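Local coordinates for protein alanine dehydrogenase (Archaeoglobus fulgidus, PDB 1OMO) that catalyses the NAD(+)-dependent oxidative deamination of L-alanine to pyruvate and the reverse reductive amination, working as a homodimer, at residues A[198-203]-A[222-227]; A[216-221]-A[247-252]. One frame throughout, in Å; residues are numbered along the deposited sequence.

Contact 1: residues A[198-203]-A[222-227]; sequences RKPVVK and GKQELD. With NA (sodium ion), chain C; NAD (nicotinamide-adenine-dinucleotide), chain D.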
loop_
_atom_site.group_PDB
_atom_site.type_symbol
_atom_site.label_atom_id
_atom_site.label_comp_id
_atom_site.label_asym_id
_atom_site.label_seq_id
_atom_site.Cartn_x
_atom_site.Cartn_y
_atom_site.Cartn_z
ATOM N N ARG A 198 2.441 4.294 26.946
ATOM C CA ARG A 198 2.636 2.853 26.820
ATOM C C ARG A 198 2.341 2.157 28.160
ATOM O O ARG A 198 2.559 0.969 28.302
ATOM C CB ARG A 198 4.062 2.534 26.333
ATOM C CG ARG A 198 4.442 3.318 25.046
ATOM C CD ARG A 198 5.744 2.828 24.397
ATOM N NE ARG A 198 5.561 1.526 23.761
ATOM C CZ ARG A 198 5.305 1.363 22.469
ATOM N NH1 ARG A 198 5.134 0.144 21.986
ATOM N NH2 ARG A 198 5.261 2.418 21.656
ATOM N N LYS A 199 1.855 2.921 29.138
ATOM C CA LYS A 199 1.458 2.405 30.449
ATOM C C LYS A 199 0.155 3.092 30.822
ATOM O O LYS A 199 -0.127 4.202 30.370
ATOM C CB LYS A 199 2.502 2.679 31.530
ATOM C CG LYS A 199 2.784 4.139 31.786
ATOM C CD LYS A 199 3.769 4.287 32.956
ATOM C CE LYS A 199 4.059 5.742 33.279
ATOM N NZ LYS A 199 3.827 6.034 34.743
ATOM N N PRO A 200 -0.654 2.445 31.660
ATOM C CA PRO A 200 -1.941 3.019 32.073
ATOM C C PRO A 200 -1.891 4.454 32.562
ATOM O O PRO A 200 -1.056 4.820 33.383
ATOM C CB PRO A 200 -2.422 2.055 33.159
ATOM C CG PRO A 200 -1.827 0.723 32.698
ATOM C CD PRO A 200 -0.425 1.130 32.292
ATOM N N VAL A 201 -2.785 5.270 32.024
ATOM C CA VAL A 201 -2.893 6.662 32.428
ATOM C C VAL A 201 -4.218 6.890 33.179
ATOM O O VAL A 201 -4.442 7.934 33.779
ATOM C CB VAL A 201 -2.835 7.590 31.208
ATOM C CG1 VAL A 201 -3.436 8.918 31.577
ATOM C CG2 VAL A 201 -1.371 7.766 30.740
ATOM N N VAL A 202 -5.105 5.910 33.126
ATOM C CA VAL A 202 -6.390 6.022 33.797
ATOM C C VAL A 202 -6.556 4.809 34.695
ATOM O O VAL A 202 -6.402 3.671 34.244
ATOM C CB VAL A 202 -7.579 6.077 32.775
ATOM C CG1 VAL A 202 -8.931 6.019 33.506
ATOM C CG2 VAL A 202 -7.488 7.342 31.976
ATOM N N LYS A 203 -6.868 5.054 35.959
ATOM C CA LYS A 203 -7.062 3.960 36.913
ATOM C C LYS A 203 -8.495 3.478 36.928
ATOM O O LYS A 203 -9.412 4.272 36.793
ATOM C CB LYS A 203 -6.650 4.409 38.321
ATOM C CG LYS A 203 -5.149 4.425 38.513
ATOM C CD LYS A 203 -4.678 4.945 39.892
ATOM C CE LYS A 203 -3.168 4.665 40.033
ATOM N NZ LYS A 203 -2.428 5.382 41.130
ATOM N N GLY A 222 1.981 -2.526 21.887
ATOM C CA GLY A 222 2.497 -2.041 23.161
ATOM C C GLY A 222 1.912 -0.730 23.659
ATOM O O GLY A 222 2.088 -0.388 24.835
ATOM N N LYS A 223 1.261 0.041 22.785
ATOM C CA LYS A 223 0.619 1.269 23.252
ATOM C C LYS A 223 -0.535 0.775 24.126
ATOM O O LYS A 223 -1.115 -0.287 23.846
ATOM C CB LYS A 223 0.074 2.118 22.094
ATOM C CG LYS A 223 1.097 3.062 21.435
ATOM C CD LYS A 223 0.357 3.953 20.391
ATOM C CE LYS A 223 1.271 4.954 19.695
ATOM N NZ LYS A 223 0.575 5.782 18.671
ATOM N N GLN A 224 -0.843 1.538 25.178
ATOM C CA GLN A 224 -1.904 1.188 26.122
ATOM C C GLN A 224 -2.213 2.348 27.077
ATOM O O GLN A 224 -1.304 2.826 27.759
ATOM C CB GLN A 224 -1.452 -0.009 26.937
ATOM C CG GLN A 224 -2.319 -0.315 28.163
ATOM C CD GLN A 224 -1.623 -1.291 29.112
ATOM O OE1 GLN A 224 -0.551 -0.994 29.649
ATOM N NE2 GLN A 224 -2.211 -2.451 29.305
ATOM N N GLU A 225 -3.467 2.796 27.152
ATOM C CA GLU A 225 -3.805 3.914 28.051
ATOM C C GLU A 225 -4.683 3.571 29.254
ATOM O O GLU A 225 -4.781 4.366 30.215
ATOM C CB GLU A 225 -4.531 5.030 27.308
ATOM C CG GLU A 225 -3.869 5.527 26.065
ATOM C CD GLU A 225 -4.708 6.618 25.409
ATOM O OE1 GLU A 225 -5.591 6.300 24.587
ATOM O OE2 GLU A 225 -4.502 7.797 25.735
ATOM N N LEU A 226 -5.317 2.405 29.209
ATOM C CA LEU A 226 -6.239 2.030 30.260
ATOM C C LEU A 226 -5.824 0.897 31.143
ATOM O O LEU A 226 -5.284 -0.099 30.672
ATOM C CB LEU A 226 -7.599 1.680 29.645
ATOM C CG LEU A 226 -8.682 2.768 29.532
ATOM C CD1 LEU A 226 -8.107 4.075 29.087
ATOM C CD2 LEU A 226 -9.772 2.303 28.592
ATOM N N ASP A 227 -6.089 1.093 32.437
ATOM C CA ASP A 227 -5.877 0.098 33.479
ATOM C C ASP A 227 -6.610 -1.069 32.865
ATOM O O ASP A 227 -7.747 -0.920 32.473
ATOM C CB ASP A 227 -6.633 0.514 34.773
ATOM C CG ASP A 227 -6.417 -0.460 35.961
ATOM O OD1 ASP A 227 -6.061 -1.634 35.752
ATOM O OD2 ASP A 227 -6.623 -0.046 37.122
HETATM NA NA NA C . -6.086 4.103 23.701
HETATM P PA NAD D . 0.002 15.107 20.231
HETATM O O1A NAD D . 1.420 14.812 20.554
HETATM O O2A NAD D . -0.357 16.487 19.664
HETATM O O5B NAD D . -1.132 14.832 21.399
HETATM C C5B NAD D . -0.873 13.937 22.561
HETATM C C4B NAD D . -1.008 14.811 23.835
HETATM O O4B NAD D . -0.789 13.823 24.937
HETATM C C3B NAD D . 0.134 15.901 24.108
HETATM O O3B NAD D . -0.458 17.243 24.324
HETATM C C2B NAD D . 0.928 15.381 25.331
HETATM O O2B NAD D . 1.583 16.280 26.150
HETATM C C1B NAD D . -0.159 14.489 26.007
HETATM N N9A NAD D . 0.378 13.406 26.778
HETATM C C8A NAD D . 1.445 12.557 26.565
HETATM N N7A NAD D . 1.603 11.664 27.519
HETATM C C5A NAD D . 0.655 11.867 28.423
HETATM C C6A NAD D . 0.328 11.182 29.675
HETATM N N6A NAD D . 1.041 10.180 30.121
HETATM N N1A NAD D . -0.770 11.692 30.345
HETATM C C2A NAD D . -1.513 12.737 29.907
HETATM N N3A NAD D . -1.231 13.430 28.708
HETATM C C4A NAD D . -0.148 12.945 27.993
HETATM O O3 NAD D . -0.805 14.021 19.261
HETATM P PN NAD D . -2.356 13.933 18.573
HETATM O O1N NAD D . -3.186 15.030 19.188
HETATM O O2N NAD D . -2.213 13.767 17.074
HETATM O O5D NAD D . -2.808 12.467 19.272
HETATM C C5D NAD D . -1.602 11.462 19.169
HETATM C C4D NAD D . -1.981 10.077 19.581
HETATM O O4D NAD D . -3.186 9.663 18.725
HETATM C C3D NAD D . -0.910 8.977 19.294
HETATM O O3D NAD D . -1.054 7.837 20.162
HETATM C C2D NAD D . -1.225 8.666 17.827
HETATM O O2D NAD D . -0.482 7.626 17.282
HETATM C C1D NAD D . -2.814 8.484 17.904
HETATM N N1N NAD D . -3.669 8.699 16.685
HETATM C C2N NAD D . -4.601 7.595 16.462
HETATM C C3N NAD D . -5.570 7.853 15.425
HETATM C C7N NAD D . -6.605 6.600 15.173
HETATM O O7N NAD D . -7.160 6.506 14.041
HETATM N N7N NAD D . -6.829 5.730 16.209
HETATM C C4N NAD D . -5.694 9.035 14.657
HETATM C C5N NAD D . -4.705 10.047 14.992
HETATM C C6N NAD D . -3.724 9.881 15.982
#
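The ring of P200 crosses the side chain of Q224 obliquely, with OE1 of Q224 3.4 Å from CD of P200. Q224 reaches it because its CG is anti to the backbone N (chi1 168°) and the rest of the chain is extended. The pair joins two loops at the carboxyl end of the parallel Rossmann-type sheet, one following strand 190-193 and the other following strand 212-215. They run nearly parallel, their end-to-end directions 7° apart, with a single beta bridge between V202 and L226. V201 N donates to E225 O at 2.8 Å. Further along, D227 N donates to V202 O at 3.2 Å. The carboxylate of D227 caps the start of helix 228-232 through E229 N and also accepts A204 N. At the other end, the guanidinium of R198 lies against backbone, with NH1 3.6 Å from G222 CA and with K223 N over one face, toward its rim. The extended side chain of K223 carries its NZ to the cofactor, bonding O3D of NAD at 3.0 Å and forming a salt bridge with D219. A methionine here would probably cost the cofactor ribose that bond and leave the D219 carboxylate without its lysine partner. E225 keeps OE2 on T195 N while OE1 binds the sodium ion at 2.4 Å. Near the adenine, V201 has CG2 beside its own backbone N and presents that methyl to N6A of NAD at 3.5 Å.

Contact 2: residues A[216-221]-A[247-252]; sequences IGADGP and GGEINV. With NA (sodium ion), chain C; NAD (nicotinamide-adenine-dinucleotide), chain D.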
loop_
_atom_site.group_PDB
_atom_site.type_symbol
_atom_site.label_atom_id
_atom_site.label_comp_id
_atom_site.label_asym_id
_atom_site.label_seq_id
_atom_site.Cartn_x
_atom_site.Cartn_y
_atom_site.Cartn_z
ATOM N N ILE A 216 -8.725 6.524 22.188
ATOM C CA ILE A 216 -8.125 6.895 20.893
ATOM C C ILE A 216 -6.597 6.813 20.736
ATOM O O ILE A 216 -6.094 6.526 19.646
ATOM C CB ILE A 216 -8.500 8.401 20.476
ATOM C CG1 ILE A 216 -9.984 8.716 20.716
ATOM C CG2 ILE A 216 -8.262 8.615 18.949
ATOM C CD1 ILE A 216 -10.919 7.895 19.835
ATOM N N GLY A 217 -5.862 7.106 21.808
ATOM C CA GLY A 217 -4.423 7.147 21.739
ATOM C C GLY A 217 -3.647 5.941 21.256
ATOM O O GLY A 217 -2.708 6.095 20.468
ATOM N N ALA A 218 -4.019 4.759 21.739
ATOM C CA ALA A 218 -3.342 3.522 21.399
ATOM C C ALA A 218 -3.572 3.058 19.964
ATOM O O ALA A 218 -4.702 2.784 19.561
ATOM C CB ALA A 218 -3.778 2.441 22.373
ATOM N N ASP A 219 -2.500 2.934 19.195
ATOM C CA ASP A 219 -2.656 2.495 17.805
ATOM C C ASP A 219 -1.465 1.701 17.259
ATOM O O ASP A 219 -1.354 1.516 16.045
ATOM C CB ASP A 219 -2.826 3.700 16.911
ATOM C CG ASP A 219 -1.557 4.496 16.837
ATOM O OD1 ASP A 219 -0.523 3.942 16.397
ATOM O OD2 ASP A 219 -1.585 5.654 17.243
ATOM N N GLY A 220 -0.554 1.293 18.133
ATOM C CA GLY A 220 0.581 0.505 17.705
ATOM C C GLY A 220 0.877 -0.525 18.778
ATOM O O GLY A 220 0.458 -0.378 19.927
ATOM N N PRO A 221 1.589 -1.599 18.445
ATOM C CA PRO A 221 1.906 -2.623 19.447
ATOM C C PRO A 221 2.479 -2.051 20.741
ATOM O O PRO A 221 3.359 -1.192 20.705
ATOM C CB PRO A 221 2.918 -3.501 18.718
ATOM C CG PRO A 221 2.370 -3.476 17.298
ATOM C CD PRO A 221 1.993 -2.022 17.088
ATOM N N GLY A 247 -2.746 -3.347 17.624
ATOM C CA GLY A 247 -2.319 -2.077 18.171
ATOM C C GLY A 247 -3.337 -1.154 18.832
ATOM O O GLY A 247 -2.997 -0.016 19.139
ATOM N N GLY A 248 -4.558 -1.614 19.066
ATOM C CA GLY A 248 -5.557 -0.763 19.710
ATOM C C GLY A 248 -5.429 -0.703 21.233
ATOM O O GLY A 248 -4.503 -1.254 21.786
ATOM N N GLU A 249 -6.360 -0.049 21.921
ATOM C CA GLU A 249 -6.253 0.030 23.366
ATOM C C GLU A 249 -6.199 -1.374 23.984
ATOM O O GLU A 249 -5.577 -1.567 25.052
ATOM C CB GLU A 249 -7.420 0.852 23.944
ATOM C CG GLU A 249 -7.539 0.913 25.489
ATOM C CD GLU A 249 -6.263 1.347 26.182
ATOM O OE1 GLU A 249 -5.544 2.214 25.644
ATOM O OE2 GLU A 249 -5.990 0.825 27.282
ATOM N N ILE A 250 -6.808 -2.361 23.329
ATOM C CA ILE A 250 -6.771 -3.705 23.904
ATOM C C ILE A 250 -5.548 -4.568 23.538
ATOM O O ILE A 250 -5.466 -5.703 24.013
ATOM C CB ILE A 250 -7.999 -4.550 23.506
ATOM C CG1 ILE A 250 -7.877 -5.016 22.063
ATOM C CG2 ILE A 250 -9.266 -3.732 23.597
ATOM C CD1 ILE A 250 -8.973 -5.974 21.667
ATOM N N ASN A 251 -4.598 -4.072 22.733
ATOM C CA ASN A 251 -3.495 -4.971 22.313
ATOM C C ASN A 251 -2.664 -5.649 23.415
ATOM O O ASN A 251 -2.494 -6.867 23.378
ATOM C CB ASN A 251 -2.604 -4.288 21.234
ATOM C CG ASN A 251 -1.520 -3.391 21.803
ATOM O OD1 ASN A 251 -0.408 -3.844 22.124
ATOM N ND2 ASN A 251 -1.821 -2.099 21.898
ATOM N N VAL A 252 -2.204 -4.889 24.407
ATOM C CA VAL A 252 -1.401 -5.429 25.527
ATOM C C VAL A 252 -2.200 -6.472 26.315
ATOM O O VAL A 252 -1.713 -7.572 26.617
ATOM C CB VAL A 252 -0.928 -4.264 26.497
ATOM C CG1 VAL A 252 -0.093 -4.811 27.670
ATOM C CG2 VAL A 252 -0.091 -3.267 25.723
HETATM NA NA NA C . -6.086 4.103 23.701
HETATM P PA NAD D . 0.002 15.107 20.231
HETATM O O1A NAD D . 1.420 14.812 20.554
HETATM O O2A NAD D . -0.357 16.487 19.664
HETATM O O5B NAD D . -1.132 14.832 21.399
HETATM C C5B NAD D . -0.873 13.937 22.561
HETATM C C4B NAD D . -1.008 14.811 23.835
HETATM O O4B NAD D . -0.789 13.823 24.937
HETATM C C3B NAD D . 0.134 15.901 24.108
HETATM O O3B NAD D . -0.458 17.243 24.324
HETATM C C2B NAD D . 0.928 15.381 25.331
HETATM O O2B NAD D . 1.583 16.280 26.150
HETATM C C1B NAD D . -0.159 14.489 26.007
HETATM N N9A NAD D . 0.378 13.406 26.778
HETATM C C8A NAD D . 1.445 12.557 26.565
HETATM N N7A NAD D . 1.603 11.664 27.519
HETATM C C5A NAD D . 0.655 11.867 28.423
HETATM C C6A NAD D . 0.328 11.182 29.675
HETATM N N6A NAD D . 1.041 10.180 30.121
HETATM N N1A NAD D . -0.770 11.692 30.345
HETATM C C2A NAD D . -1.513 12.737 29.907
HETATM N N3A NAD D . -1.231 13.430 28.708
HETATM C C4A NAD D . -0.148 12.945 27.993
HETATM O O3 NAD D . -0.805 14.021 19.261
HETATM P PN NAD D . -2.356 13.933 18.573
HETATM O O1N NAD D . -3.186 15.030 19.188
HETATM O O2N NAD D . -2.213 13.767 17.074
HETATM O O5D NAD D . -2.808 12.467 19.272
HETATM C C5D NAD D . -1.602 11.462 19.169
HETATM C C4D NAD D . -1.981 10.077 19.581
HETATM O O4D NAD D . -3.186 9.663 18.725
HETATM C C3D NAD D . -0.910 8.977 19.294
HETATM O O3D NAD D . -1.054 7.837 20.162
HETATM C C2D NAD D . -1.225 8.666 17.827
HETATM O O2D NAD D . -0.482 7.626 17.282
HETATM C C1D NAD D . -2.814 8.484 17.904
HETATM N N1N NAD D . -3.669 8.699 16.685
HETATM C C2N NAD D . -4.601 7.595 16.462
HETATM C C3N NAD D . -5.570 7.853 15.425
HETATM C C7N NAD D . -6.605 6.600 15.173
HETATM O O7N NAD D . -7.160 6.506 14.041
HETATM N N7N NAD D . -6.829 5.730 16.209
HETATM C C4N NAD D . -5.694 9.035 14.657
HETATM C C5N NAD D . -4.705 10.047 14.992
HETATM C C6N NAD D . -3.724 9.881 15.982
#
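The backbones draw closest at G220 and G247, whose CA atoms are 3.9 Å apart, and widen to 5.0 Å between the CA atoms of A218 and E249. Neither segment pairs as a strand: 216-221 is loop, while 247-252 makes a type I beta turn from G248 to N251 and enters helix 251-255. G247 suits the tight point because a beta carbon on it would fall 2.9 Å from G220 CA. Two residues before G220, the methyl of A218 points toward the turn, its CB 3.6 Å from E249 CA. This is the loop after strand 212-215 of the Rossmann-fold NAD domain, and G217 to D219 bind the cofactor, G217 O accepting a very short bond from O3D of NAD. E249 bends at chi2 (53°), which turns OE1 to the sodium ion at 2.8 Å, beside the A218 methyl, while OE2 accepts L226 N. The amide of N251 turns back to its own turn, ND2 donating to G248 O at 2.8 Å nearly in the amide plane; that oxygen also takes N251 N. N251 ND2 further bonds K223 O, and OD1, 3.7 Å from P221 C, accepts G222 N.

In the fold
From the N terminus, the chain passes through six strands of the mixed sheet and the first half of the NAD domain before reaching 198-203. Contact 1 then closes a loop of 18 residues holding strand 212-215, and contact 2 begins inside it, at 216-221. Contact 2 closes a loop of 25 intervening residues, which holds helix 228-232, strand 234-238 and most of helix 241-247, when the chain returns at 247-252. The segments therefore alternate along the chain and the two contacts cross instead of nesting, with centres 9 Å apart. E225 N to E249 OE1, 2.6 Å, is a probable hydrogen bond between them. Both reach the sodium ion and NAD, joining the loops after strands 190-193 and 212-215 to the start of helix 251-255.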